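Local coordinates for phospholethanolamine N-methyltransferase 2 (Haemonchus contortus, PDB 4KRI), which is a phosphoethanolamine N-methyltransferase of nematode phosphocholine biosynthesis that probably methylates phosphomonomethylethanolamine with S-adenosylmethionine as donor, on the way to phosphocholine, at residues 1-6 against 144-149; 86-91 against 125-130; 134-139 against 159-164; 151-156 against 264-269; 218-223 against 244-249. All blocks are in the same frame, centred on the assembly; numbering follows the deposited sequence.

Interaction 1: 1-6 against 144-149; sequences ASMPAV and VLDSVY
Val144 meets Val6 at the start of helix 145-151, the short helix that joins antiparallel strands 132-143 and 156-166; Val144 itself occupies the N-cap position. Its CG1 methyl packs 3.7 Å from Val6 CG2, the two side chains crossing at about a right angle. This apolar patch is buried beside Arg103 of strand 98-105.

Next along the helix, Asp146 carries most of the contact. Its CB touches the same Val6 methyl, CG2, at 3.5 Å. With CG anti to the backbone N (chi1 -171°), the carboxylate is set in front of the N-terminal residues, where no direct hydrogen bond crosses and water does the joining. OD2 accepts from two waters: one also donates to Ala1 O, the other also bonds Ser2 OG. Ser2 OG has a second partner in Arg103 NH2. OD1 faces carbon instead, with Ala5 CB at 3.9 Å; Met3 CE also approaches it, though Met3 is poorly ordered. Asp146 N donates across 3.1 Å to the oxygen of a third water, which reaches Ala5 O through a weak bond. One residue further on, Ser147 OG accepts at 2.8 Å from the O of the water it shares with Ser2 OG and Asp146 OD2.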
# COMPACT_ATOMS: atom_id res chain seq x y z
N ALA A 1 15.29 16.20 -13.65
CA ALA A 1 15.05 17.63 -13.84
C ALA A 1 13.83 18.09 -13.04
O ALA A 1 12.77 18.37 -13.61
CB ALA A 1 14.88 17.95 -15.32
N SER A 2 13.99 18.19 -11.72
CA SER A 2 12.87 18.45 -10.81
C SER A 2 12.56 19.94 -10.58
O SER A 2 13.31 20.82 -11.02
CB SER A 2 13.11 17.77 -9.45
OG SER A 2 13.15 16.36 -9.57
N MET A 3 11.46 20.20 -9.90
CA MET A 3 11.05 21.56 -9.58
C MET A 3 10.75 21.70 -8.08
O MET A 3 10.64 20.70 -7.39
CB MET A 3 9.85 21.96 -10.45
CG MET A 3 10.28 22.52 -11.79
SD MET A 3 8.92 22.94 -12.89
CE MET A 3 7.96 21.43 -12.82
N PRO A 4 10.67 22.95 -7.57
CA PRO A 4 10.45 23.20 -6.13
C PRO A 4 9.27 22.45 -5.52
O PRO A 4 9.24 22.25 -4.30
CB PRO A 4 10.20 24.72 -6.07
CG PRO A 4 10.22 25.20 -7.50
CD PRO A 4 11.00 24.21 -8.27
N ALA A 5 8.31 22.02 -6.34
CA ALA A 5 7.23 21.18 -5.86
C ALA A 5 7.75 19.91 -5.19
O ALA A 5 7.12 19.38 -4.27
CB ALA A 5 6.26 20.83 -6.99
N VAL A 6 8.90 19.42 -5.64
CA VAL A 6 9.45 18.20 -5.05
C VAL A 6 9.87 18.39 -3.60
O VAL A 6 9.53 17.57 -2.73
CB VAL A 6 10.66 17.68 -5.84
CG1 VAL A 6 11.25 16.48 -5.13
CG2 VAL A 6 10.22 17.30 -7.22
N VAL A 144 7.24 10.57 -6.02
CA VAL A 144 7.41 12.00 -6.24
C VAL A 144 6.43 12.43 -7.32
O VAL A 144 6.52 11.99 -8.47
CB VAL A 144 8.84 12.33 -6.71
CG1 VAL A 144 8.99 13.85 -6.93
CG2 VAL A 144 9.84 11.85 -5.68
N LEU A 145 5.47 13.28 -6.96
CA LEU A 145 4.37 13.57 -7.89
C LEU A 145 4.81 14.46 -9.05
O LEU A 145 4.30 14.34 -10.17
CB LEU A 145 3.17 14.17 -7.13
CG LEU A 145 2.52 13.16 -6.18
CD1 LEU A 145 1.46 13.82 -5.31
CD2 LEU A 145 1.92 12.01 -6.96
N ASP A 146 5.77 15.35 -8.79
CA ASP A 146 6.30 16.18 -9.85
C ASP A 146 6.80 15.29 -10.97
O ASP A 146 6.66 15.61 -12.15
CB ASP A 146 7.45 17.02 -9.30
CG ASP A 146 7.91 18.07 -10.26
OD1 ASP A 146 7.25 19.12 -10.35
OD2 ASP A 146 8.95 17.84 -10.93
N SER A 147 7.39 14.17 -10.60
CA SER A 147 8.01 13.31 -11.61
C SER A 147 6.94 12.60 -12.44
O SER A 147 7.14 12.37 -13.63
CB SER A 147 8.95 12.30 -10.95
OG SER A 147 10.02 13.00 -10.34
N VAL A 148 5.81 12.27 -11.82
CA VAL A 148 4.71 11.68 -12.57
C VAL A 148 4.16 12.67 -13.59
O VAL A 148 3.97 12.35 -14.77
CB VAL A 148 3.57 11.24 -11.63
CG1 VAL A 148 2.37 10.77 -12.47
CG2 VAL A 148 4.04 10.12 -10.69
N TYR A 149 3.90 13.89 -13.13
CA TYR A 149 3.15 14.84 -13.94
C TYR A 149 3.98 15.59 -14.98
O TYR A 149 3.42 16.05 -15.97
CB TYR A 149 2.42 15.85 -13.04
CG TYR A 149 1.45 15.16 -12.11
CD1 TYR A 149 0.53 14.24 -12.59
CD2 TYR A 149 1.44 15.45 -10.76
CE1 TYR A 149 -0.36 13.61 -11.74
CE2 TYR A 149 0.56 14.82 -9.90
CZ TYR A 149 -0.35 13.91 -10.39
OH TYR A 149 -1.24 13.29 -9.53
O HOH W 1 10.31 19.16 -12.82
O HOH W 2 10.67 15.70 -10.79
O HOH W 3 6.03 16.60 -6.01

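Interaction 2: 86-91 against 125-130; sequences FITAAL and FRLEEG
Phe125, whose ring packs on Ile87, has its carbonyl O held by Arg126 NH1 at 2.8 Å. The donor stands above the carbonyl plane, while the acceptor lies in the guanidinium plane; the same NH1 also bonds Asp123 O, so the arginine ties down the turn where helix 114-124 ends and the chain heads into strand 127-129. Here that strand, one arm of a beta hairpin with 132-143, packs against helix 80-93 in the N-terminal part of the protein.

No hydrogen bond spans the two segments, and the union is apolar. The Phe125 side chain leaves with CG anti to its backbone N (chi1 -162°), which carries the ring across to the helix. Ile87 CB sits over the centre of one face, 4.2 Å from the ring centroid, as a CH-pi contact, and Ile87 CG2 approaches Phe125 CD2 at 3.6 Å. Thr88 OG1 comes within 3.4 Å of Phe125 CZ, but its hydrogen bond goes back along the helix to Asp84 O.

One turn on, Leu91 runs past Leu127 in the opposite direction, its CD1 touching Leu127 CB at 4.0 Å. The two branches of Leu127 share the Thr88 methyl: CD1 and CD2 each lie 4.1 Å from Thr88 CG2.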
# COMPACT_ATOMS: atom_id res chain seq x y z
N PHE A 86 25.82 3.79 4.76
CA PHE A 86 24.85 4.87 4.81
C PHE A 86 23.78 4.63 5.87
O PHE A 86 23.45 5.53 6.63
CB PHE A 86 24.15 5.09 3.46
CG PHE A 86 22.87 5.86 3.58
CD1 PHE A 86 22.89 7.23 3.79
CD2 PHE A 86 21.64 5.22 3.52
CE1 PHE A 86 21.70 7.95 3.93
CE2 PHE A 86 20.46 5.93 3.66
CZ PHE A 86 20.49 7.30 3.85
N ILE A 87 23.21 3.43 5.89
CA ILE A 87 22.14 3.16 6.86
C ILE A 87 22.68 3.30 8.27
O ILE A 87 22.01 3.85 9.15
CB ILE A 87 21.53 1.77 6.67
CG1 ILE A 87 20.97 1.64 5.26
CG2 ILE A 87 20.43 1.54 7.69
CD1 ILE A 87 20.51 0.24 4.90
N THR A 88 23.90 2.82 8.47
CA THR A 88 24.58 2.95 9.75
C THR A 88 24.74 4.41 10.13
O THR A 88 24.39 4.80 11.25
CB THR A 88 25.95 2.27 9.71
OG1 THR A 88 25.77 0.87 9.46
CG2 THR A 88 26.68 2.45 11.03
N ALA A 89 25.22 5.22 9.20
CA ALA A 89 25.48 6.63 9.49
C ALA A 89 24.17 7.38 9.72
O ALA A 89 24.08 8.26 10.56
CB ALA A 89 26.27 7.28 8.36
N ALA A 90 23.14 7.01 8.96
CA ALA A 90 21.83 7.63 9.12
C ALA A 90 21.26 7.35 10.51
O ALA A 90 20.78 8.26 11.18
CB ALA A 90 20.88 7.17 8.03
N LEU A 91 21.32 6.10 10.94
CA LEU A 91 20.86 5.71 12.27
C LEU A 91 21.64 6.42 13.37
O LEU A 91 21.05 6.88 14.36
CB LEU A 91 20.93 4.19 12.45
CG LEU A 91 19.83 3.42 11.73
CD1 LEU A 91 20.15 1.93 11.69
CD2 LEU A 91 18.48 3.64 12.41
N PHE A 125 17.60 -4.07 8.47
CA PHE A 125 18.88 -3.61 9.02
C PHE A 125 18.83 -3.29 10.52
O PHE A 125 17.92 -2.62 11.00
CB PHE A 125 19.41 -2.41 8.24
CG PHE A 125 20.88 -2.16 8.46
CD1 PHE A 125 21.82 -2.70 7.59
CD2 PHE A 125 21.32 -1.38 9.52
CE1 PHE A 125 23.18 -2.47 7.78
CE2 PHE A 125 22.68 -1.15 9.72
CZ PHE A 125 23.61 -1.69 8.85
N ARG A 126 19.82 -3.78 11.26
CA ARG A 126 19.91 -3.52 12.69
C ARG A 126 21.29 -3.01 13.07
O ARG A 126 22.30 -3.46 12.53
CB ARG A 126 19.57 -4.79 13.49
CG ARG A 126 18.11 -5.24 13.40
CD ARG A 126 17.17 -4.23 14.04
NE ARG A 126 15.76 -4.61 13.91
CZ ARG A 126 14.96 -4.17 12.95
NH1 ARG A 126 15.41 -3.32 12.02
NH2 ARG A 126 13.69 -4.56 12.91
N LEU A 127 21.33 -2.05 13.99
CA LEU A 127 22.60 -1.51 14.46
C LEU A 127 22.67 -1.60 15.98
O LEU A 127 21.71 -1.23 16.67
CB LEU A 127 22.77 -0.05 14.02
CG LEU A 127 24.01 0.67 14.54
CD1 LEU A 127 25.26 -0.01 14.02
CD2 LEU A 127 23.99 2.15 14.15
N GLU A 128 23.79 -2.08 16.51
CA GLU A 128 23.96 -2.08 17.96
C GLU A 128 24.08 -0.65 18.51
O GLU A 128 24.89 0.14 18.04
CB GLU A 128 25.18 -2.90 18.37
CG GLU A 128 25.51 -2.76 19.85
CD GLU A 128 26.76 -3.53 20.25
OE1 GLU A 128 26.82 -4.75 20.00
OE2 GLU A 128 27.68 -2.90 20.83
N GLU A 129 23.26 -0.33 19.50
CA GLU A 129 23.33 0.97 20.16
C GLU A 129 22.98 0.79 21.63
O GLU A 129 21.85 0.45 21.97
CB GLU A 129 22.39 1.98 19.49
CG GLU A 129 22.35 3.35 20.17
CD GLU A 129 21.38 4.31 19.50
OE1 GLU A 129 20.38 4.69 20.15
OE2 GLU A 129 21.62 4.71 18.34
N GLY A 130 23.96 0.99 22.51
CA GLY A 130 23.74 0.72 23.92
C GLY A 130 23.60 -0.77 24.15
O GLY A 130 24.35 -1.56 23.57

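Interaction 3: 134-139 against 159-164; sequences VGFQFY and WTLMKK
This is an antiparallel strand pair, 134-139 beside 159-164, in the sheet of the N-terminal part of the protein; the two short segments run at 143° to each other. Gly135 with Lys164 and Gln137 with Met162 are hydrogen-bonded pairs, each closed by two reciprocal N-H to O bonds. The shortest joins Gln137 N to Met162 O at 2.7 Å. Phe136 with Lys163 and Phe138 with Leu161 are the non-hydrogen-bonded pairs between and beyond them, and Tyr139 N continues the ladder to Thr160 O at 3.1 Å.

On the Phe136 side of the sheet, Leu161 touches two rings: its CB lies 3.9 Å from Phe136 CD1 and its CD2 4.0 Å from Phe138 CD1. Lys163, extended from CB to NZ, slips its CE past Val134 CG1 at 3.9 Å, and NZ then bonds Leu91 O, Leu94 O and Glu129 OE2. On the other side, Lys164 CG, anti to the carbonyl carbon (chi1 -66°), lies 3.6 Å from Gln137 OE1; chi2 bends CE back near it, and NZ salt-bridges Asp97.

Helices 80-93 and 114-124 pack on the face of Phe136 and Phe138, helix 5-18 touches Thr160, Met162 and Tyr139, and strand 98-105 continues the sheet beside 159-164.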
# COMPACT_ATOMS: atom_id res chain seq x y z
N VAL A 134 19.09 -0.66 17.28
CA VAL A 134 18.22 0.34 16.68
C VAL A 134 18.06 0.00 15.21
O VAL A 134 18.90 -0.70 14.63
CB VAL A 134 18.77 1.78 16.80
CG1 VAL A 134 18.77 2.22 18.26
CG2 VAL A 134 20.17 1.90 16.19
N GLY A 135 16.98 0.50 14.61
CA GLY A 135 16.73 0.24 13.20
C GLY A 135 15.62 1.16 12.74
O GLY A 135 15.10 1.96 13.52
N PHE A 136 15.24 1.05 11.47
CA PHE A 136 14.15 1.87 10.97
C PHE A 136 12.83 1.14 10.96
O PHE A 136 12.73 0.03 10.45
CB PHE A 136 14.47 2.38 9.56
CG PHE A 136 15.48 3.48 9.53
CD1 PHE A 136 15.20 4.71 10.12
CD2 PHE A 136 16.71 3.30 8.91
CE1 PHE A 136 16.15 5.74 10.10
CE2 PHE A 136 17.66 4.31 8.89
CZ PHE A 136 17.38 5.54 9.49
N GLN A 137 11.80 1.79 11.52
CA GLN A 137 10.43 1.31 11.40
C GLN A 137 9.83 1.91 10.13
O GLN A 137 9.99 3.10 9.85
CB GLN A 137 9.60 1.73 12.62
CG GLN A 137 8.11 1.44 12.50
CD GLN A 137 7.34 1.87 13.74
OE1 GLN A 137 7.69 1.49 14.86
NE2 GLN A 137 6.30 2.66 13.54
N PHE A 138 9.13 1.09 9.36
CA PHE A 138 8.54 1.53 8.10
C PHE A 138 7.28 2.39 8.31
O PHE A 138 6.43 2.08 9.15
CB PHE A 138 8.19 0.31 7.24
CG PHE A 138 7.50 0.66 5.96
CD1 PHE A 138 8.23 1.09 4.86
CD2 PHE A 138 6.12 0.58 5.86
CE1 PHE A 138 7.60 1.42 3.67
CE2 PHE A 138 5.48 0.91 4.68
CZ PHE A 138 6.21 1.33 3.59
N TYR A 139 7.18 3.49 7.55
CA TYR A 139 5.95 4.27 7.51
C TYR A 139 5.29 4.27 6.13
O TYR A 139 4.11 3.93 6.01
CB TYR A 139 6.17 5.71 8.00
CG TYR A 139 4.90 6.51 8.03
CD1 TYR A 139 3.97 6.34 9.07
CD2 TYR A 139 4.59 7.41 7.03
CE1 TYR A 139 2.79 7.07 9.09
CE2 TYR A 139 3.42 8.14 7.04
CZ TYR A 139 2.52 7.97 8.07
OH TYR A 139 1.35 8.71 8.07
N TRP A 159 10.91 7.39 0.66
CA TRP A 159 10.64 6.54 1.82
C TRP A 159 10.49 7.41 3.05
O TRP A 159 11.26 8.34 3.24
CB TRP A 159 11.81 5.56 2.08
CG TRP A 159 11.89 4.39 1.15
CD1 TRP A 159 11.47 3.11 1.40
CD2 TRP A 159 12.44 4.38 -0.17
NE1 TRP A 159 11.73 2.31 0.31
CE2 TRP A 159 12.32 3.07 -0.67
CE3 TRP A 159 13.02 5.36 -0.98
CZ2 TRP A 159 12.76 2.71 -1.94
CZ3 TRP A 159 13.46 5.01 -2.24
CH2 TRP A 159 13.32 3.69 -2.71
N THR A 160 9.52 7.10 3.89
CA THR A 160 9.40 7.74 5.20
C THR A 160 9.65 6.64 6.22
O THR A 160 8.89 5.68 6.27
CB THR A 160 7.97 8.29 5.42
OG1 THR A 160 7.69 9.31 4.44
CG2 THR A 160 7.86 8.92 6.80
N LEU A 161 10.71 6.78 7.02
CA LEU A 161 11.09 5.76 8.00
C LEU A 161 11.38 6.44 9.34
O LEU A 161 11.72 7.61 9.36
CB LEU A 161 12.36 5.04 7.53
CG LEU A 161 12.35 4.45 6.12
CD1 LEU A 161 13.77 4.05 5.69
CD2 LEU A 161 11.42 3.25 6.04
N MET A 162 11.24 5.70 10.44
CA MET A 162 11.49 6.29 11.76
C MET A 162 12.47 5.42 12.54
O MET A 162 12.35 4.20 12.55
CB MET A 162 10.16 6.40 12.52
CG MET A 162 10.26 7.08 13.88
SD MET A 162 8.65 7.62 14.52
CE MET A 162 7.56 7.00 13.22
N LYS A 163 13.44 6.05 13.20
CA LYS A 163 14.39 5.30 14.02
C LYS A 163 13.73 4.80 15.29
O LYS A 163 13.10 5.57 16.00
CB LYS A 163 15.56 6.20 14.42
CG LYS A 163 16.64 5.46 15.21
CD LYS A 163 17.74 6.41 15.68
CE LYS A 163 18.76 5.66 16.53
NZ LYS A 163 19.93 6.50 16.91
N LYS A 164 13.87 3.50 15.57
CA LYS A 164 13.24 2.89 16.75
C LYS A 164 14.21 1.92 17.43
O LYS A 164 15.16 1.43 16.81
CB LYS A 164 11.98 2.12 16.34
CG LYS A 164 10.86 2.98 15.81
CD LYS A 164 10.30 3.89 16.90
CE LYS A 164 9.07 4.64 16.39
NZ LYS A 164 8.52 5.58 17.41

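Interaction 4: 151-156 against 264-269; sequences HQNWLD and RVHKEK
Two hydrogen bonds fasten the loop 151-156 to the end of helix 255-268. Trp154 N donates to His266 ND1 at 3.1 Å, nearly straight (166°) and in the plane of the imidazole, which makes ND1 the acceptor. Lys269 NZ donates to Gln152 O at 2.8 Å and, within its own segment, to His266 O at 2.7 Å, approaching both carbonyls in their planes. A bend at chi4 (-73°) turns the ammonium back between them. Inside the loop, Leu155 N bonds Asn153 OD1, an Asx turn with Trp154 as its middle residue.

The bonds from Trp154 N and to Gln152 O cross between the N-terminal family region and the Rossmann-type methyltransferase domain, so the contact helps join the two.

The CH-pi contacts involve both rings. Leu155 CD1 sits over the centre of one His266 face, 3.6 Å from the centroid, with Lys269 NZ above the opposite face. Val265 CG1 lies over the five-membered ring of Trp154, 3.8 Å from its centroid, while Trp154 NE1 bonds Val273 O.

In the remaining packing, Lys269 crosses the tryptophan at a slant, its CB 3.8 Å from Trp154 CH2. Lys269 CD lies 3.4 Å from Gln152 OE1, these chains crossing at about a right angle.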
# COMPACT_ATOMS: atom_id res chain seq x y z
N HIS A 151 7.43 14.42 -15.93
CA HIS A 151 8.40 13.55 -16.59
C HIS A 151 7.90 12.14 -16.93
O HIS A 151 8.70 11.29 -17.35
CB HIS A 151 9.66 13.44 -15.74
CG HIS A 151 10.34 14.75 -15.51
ND1 HIS A 151 10.88 15.50 -16.54
CD2 HIS A 151 10.58 15.45 -14.37
CE1 HIS A 151 11.41 16.60 -16.04
NE2 HIS A 151 11.24 16.60 -14.73
N GLN A 152 6.60 11.89 -16.76
CA GLN A 152 6.04 10.55 -16.96
C GLN A 152 6.86 9.47 -16.26
O GLN A 152 7.15 8.41 -16.84
CB GLN A 152 5.86 10.25 -18.45
CG GLN A 152 4.62 10.92 -19.06
CD GLN A 152 4.28 10.36 -20.42
OE1 GLN A 152 5.16 10.10 -21.23
NE2 GLN A 152 3.00 10.17 -20.67
N ASN A 153 7.26 9.76 -15.02
CA ASN A 153 8.10 8.86 -14.24
C ASN A 153 7.39 8.50 -12.94
O ASN A 153 7.22 9.36 -12.08
CB ASN A 153 9.42 9.57 -13.92
CG ASN A 153 10.34 8.72 -13.07
OD1 ASN A 153 10.09 7.54 -12.83
ND2 ASN A 153 11.45 9.33 -12.61
N TRP A 154 7.01 7.23 -12.81
CA TRP A 154 6.28 6.72 -11.64
C TRP A 154 7.22 6.01 -10.67
O TRP A 154 6.77 5.50 -9.64
CB TRP A 154 5.17 5.74 -12.09
CG TRP A 154 3.89 6.39 -12.61
CD1 TRP A 154 2.71 6.54 -11.91
CD2 TRP A 154 3.66 6.97 -13.91
NE1 TRP A 154 1.78 7.17 -12.70
CE2 TRP A 154 2.33 7.44 -13.93
CE3 TRP A 154 4.45 7.13 -15.06
CZ2 TRP A 154 1.77 8.07 -15.05
CZ3 TRP A 154 3.90 7.76 -16.17
CH2 TRP A 154 2.56 8.22 -16.16
N LEU A 155 8.51 5.98 -10.99
CA LEU A 155 9.48 5.25 -10.17
C LEU A 155 10.46 6.16 -9.42
O LEU A 155 11.60 5.76 -9.13
CB LEU A 155 10.25 4.24 -11.02
CG LEU A 155 9.37 3.31 -11.85
CD1 LEU A 155 10.26 2.50 -12.78
CD2 LEU A 155 8.53 2.40 -10.94
N ASP A 156 10.01 7.36 -9.10
CA ASP A 156 10.82 8.29 -8.31
C ASP A 156 10.23 8.20 -6.90
O ASP A 156 9.09 8.60 -6.68
CB ASP A 156 10.69 9.70 -8.92
CG ASP A 156 11.75 10.66 -8.43
OD1 ASP A 156 12.52 10.28 -7.51
OD2 ASP A 156 11.81 11.81 -8.95
N ARG A 264 3.77 -1.51 -14.06
CA ARG A 264 2.79 -1.49 -15.14
C ARG A 264 2.30 -0.08 -15.48
O ARG A 264 2.16 0.25 -16.65
CB ARG A 264 1.66 -2.47 -14.86
CG ARG A 264 2.13 -3.90 -15.00
CD ARG A 264 1.06 -4.91 -14.68
NE ARG A 264 1.65 -6.25 -14.61
CZ ARG A 264 0.95 -7.37 -14.41
NH1 ARG A 264 -0.36 -7.32 -14.28
NH2 ARG A 264 1.59 -8.53 -14.35
N VAL A 265 2.09 0.75 -14.48
CA VAL A 265 1.68 2.11 -14.80
C VAL A 265 2.85 2.92 -15.38
O VAL A 265 2.64 3.77 -16.25
CB VAL A 265 1.00 2.84 -13.61
CG1 VAL A 265 2.01 3.19 -12.53
CG2 VAL A 265 0.30 4.12 -14.12
N HIS A 266 4.07 2.66 -14.92
CA HIS A 266 5.23 3.36 -15.46
C HIS A 266 5.43 3.04 -16.94
O HIS A 266 5.83 3.88 -17.74
CB HIS A 266 6.49 3.02 -14.66
CG HIS A 266 7.72 3.72 -15.13
ND1 HIS A 266 8.04 5.02 -14.77
CD2 HIS A 266 8.74 3.30 -15.93
CE1 HIS A 266 9.18 5.36 -15.34
NE2 HIS A 266 9.63 4.34 -16.04
N LYS A 267 5.16 1.80 -17.31
CA LYS A 267 5.32 1.39 -18.70
C LYS A 267 4.18 1.87 -19.60
O LYS A 267 4.42 2.29 -20.73
CB LYS A 267 5.47 -0.12 -18.79
CG LYS A 267 6.80 -0.60 -18.25
CD LYS A 267 7.06 -2.06 -18.61
CE LYS A 267 8.41 -2.52 -18.06
NZ LYS A 267 8.35 -3.95 -17.66
N GLU A 268 2.97 1.81 -19.07
CA GLU A 268 1.76 2.08 -19.87
C GLU A 268 1.37 3.56 -19.85
O GLU A 268 0.84 4.09 -20.83
CB GLU A 268 0.62 1.18 -19.38
CG GLU A 268 0.84 -0.30 -19.74
CD GLU A 268 0.05 -1.29 -18.87
OE1 GLU A 268 -0.83 -0.88 -18.09
OE2 GLU A 268 0.32 -2.51 -18.99
N LYS A 269 1.65 4.21 -18.72
CA LYS A 269 1.50 5.67 -18.54
C LYS A 269 0.04 6.15 -18.49
O LYS A 269 -0.67 6.20 -19.50
CB LYS A 269 2.35 6.44 -19.56
CG LYS A 269 3.80 5.91 -19.63
CD LYS A 269 4.81 6.97 -20.06
CE LYS A 269 6.25 6.43 -19.97
NZ LYS A 269 6.78 6.28 -18.56

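Interaction 5: 218-223 against 244-249; sequences GPMKTG and FGLQVH
The backbones of 218-223 and 244-249 come together at Thr222 and Gly245, whose CA atoms are 4.5 Å apart, with the touching parts running 44° from one another. Both segments lead into parallel strands of the Rossmann-type methyltransferase domain: 218-223 runs into strand 225-229, while 244-249 runs from the last residue of helix 235-244 through a turn at Gly245 and Leu246 into strand 247-252. The contact sits where the two strands of a beta-alpha-beta crossover, right-handed as in Rossmann-type folds, both begin.

One hydrogen bond spans it. Gly223 N donates to Gly245 O at 2.8 Å with an angle of 157° at the hydrogen, the donor standing well above the carbonyl plane. Gly245 has positive phi, readily adopted by glycine, and its lack of a side chain suits the close passage of the Thr222 methyl, with Thr222 CG2 4.4 Å from Gly245 CA.

Met220 supplies the main side-chain contact. Its chain bends at chi3 (-64°), bringing the CE methyl over the centre of the Phe244 ring, 3.8 Å from the centroid. The sulfur stands farther above that face, a Met-aromatic contact, and Leu211 and Leu214 of helix 206-215 also touch Phe244. Leu246 fills in beside the methionine by its two branches: CD1 meets Met220 SD at 3.8 Å, and CD2 rests 3.5 Å from Lys221 O.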
# COMPACT_ATOMS: atom_id res chain seq x y z
N GLY A 218 -22.97 4.41 -8.37
CA GLY A 218 -23.88 5.34 -9.01
C GLY A 218 -23.10 6.26 -9.93
O GLY A 218 -21.98 5.94 -10.32
N PRO A 219 -23.69 7.41 -10.30
CA PRO A 219 -23.03 8.34 -11.22
C PRO A 219 -21.69 8.83 -10.69
O PRO A 219 -21.62 9.31 -9.55
CB PRO A 219 -24.02 9.51 -11.31
CG PRO A 219 -25.34 8.93 -10.92
CD PRO A 219 -25.03 7.88 -9.89
N MET A 220 -20.65 8.68 -11.49
CA MET A 220 -19.33 9.23 -11.18
C MET A 220 -18.91 10.13 -12.33
O MET A 220 -19.31 9.90 -13.48
CB MET A 220 -18.32 8.11 -10.94
CG MET A 220 -18.69 7.24 -9.73
SD MET A 220 -17.38 6.09 -9.25
CE MET A 220 -17.35 5.10 -10.73
N LYS A 221 -18.12 11.16 -12.04
CA LYS A 221 -17.74 12.12 -13.07
C LYS A 221 -16.24 12.18 -13.27
O LYS A 221 -15.47 11.94 -12.34
CB LYS A 221 -18.30 13.51 -12.74
CG LYS A 221 -19.83 13.55 -12.74
CD LYS A 221 -20.37 14.95 -12.50
CE LYS A 221 -19.86 15.92 -13.55
NZ LYS A 221 -20.72 17.14 -13.64
N THR A 222 -15.84 12.50 -14.50
CA THR A 222 -14.44 12.67 -14.83
C THR A 222 -13.76 13.62 -13.86
O THR A 222 -14.28 14.70 -13.56
CB THR A 222 -14.28 13.23 -16.25
OG1 THR A 222 -14.94 12.35 -17.17
CG2 THR A 222 -12.82 13.36 -16.62
N GLY A 223 -12.61 13.21 -13.33
CA GLY A 223 -11.82 14.11 -12.52
C GLY A 223 -12.10 14.00 -11.03
O GLY A 223 -11.34 14.56 -10.22
N PHE A 244 -13.87 5.52 -16.23
CA PHE A 244 -14.65 6.64 -15.72
C PHE A 244 -13.89 7.95 -15.67
O PHE A 244 -14.47 9.00 -15.37
CB PHE A 244 -15.20 6.30 -14.33
CG PHE A 244 -16.10 5.10 -14.32
CD1 PHE A 244 -17.46 5.24 -14.57
CD2 PHE A 244 -15.60 3.83 -14.06
CE1 PHE A 244 -18.30 4.14 -14.57
CE2 PHE A 244 -16.43 2.73 -14.06
CZ PHE A 244 -17.78 2.88 -14.30
N GLY A 245 -12.58 7.92 -15.95
CA GLY A 245 -11.81 9.15 -15.93
C GLY A 245 -11.57 9.69 -14.53
O GLY A 245 -11.33 10.89 -14.34
N LEU A 246 -11.66 8.80 -13.54
CA LEU A 246 -11.40 9.17 -12.16
C LEU A 246 -9.90 9.38 -11.95
O LEU A 246 -9.08 8.73 -12.62
CB LEU A 246 -11.88 8.08 -11.22
CG LEU A 246 -13.39 7.88 -11.20
CD1 LEU A 246 -13.75 6.72 -10.30
CD2 LEU A 246 -14.03 9.16 -10.70
N GLN A 247 -9.56 10.27 -11.03
CA GLN A 247 -8.20 10.36 -10.52
C GLN A 247 -8.14 9.42 -9.32
O GLN A 247 -8.91 9.55 -8.37
CB GLN A 247 -7.88 11.79 -10.08
CG GLN A 247 -6.49 11.96 -9.50
CD GLN A 247 -6.18 13.41 -9.20
OE1 GLN A 247 -6.41 13.89 -8.09
NE2 GLN A 247 -5.66 14.11 -10.19
N VAL A 248 -7.24 8.44 -9.39
CA VAL A 248 -7.25 7.36 -8.41
C VAL A 248 -5.92 7.26 -7.70
O VAL A 248 -4.88 7.20 -8.35
CB VAL A 248 -7.52 5.99 -9.07
CG1 VAL A 248 -7.65 4.93 -7.98
CG2 VAL A 248 -8.78 6.04 -9.93
N HIS A 249 -5.95 7.25 -6.37
CA HIS A 249 -4.74 7.02 -5.59
C HIS A 249 -4.90 5.69 -4.92
O HIS A 249 -5.82 5.49 -4.12
CB HIS A 249 -4.53 8.09 -4.52
CG HIS A 249 -3.26 7.90 -3.75
ND1 HIS A 249 -2.03 7.85 -4.36
CD2 HIS A 249 -3.03 7.74 -2.42
CE1 HIS A 249 -1.09 7.67 -3.44
NE2 HIS A 249 -1.68 7.60 -2.26

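Interactions 2 and 3 form one continuous patch, their centres about 11 Å apart: Leu127 O bonds Val134 N, and Leu91 CD2 packs on Phe136 CZ. Interactions 1 and 4 also touch, about 13 Å between centres, through Ala1 O with His151 NE2, Ser147 OG with Asp156 OD2, and Val148 against Trp154. Interaction 4 carries the N-terminal contacts over to the methyltransferase domain, where interaction 5 lies about 20 Å away between centres, with strand 247-252 leading on to helix 255-268. Interactions 2 and 5 are the far ends, about 45 Å apart by centres. Bound S-adenosylhomocysteine lies about 9 Å from the side chain of Phe138 and about 13 Å from that of Phe244.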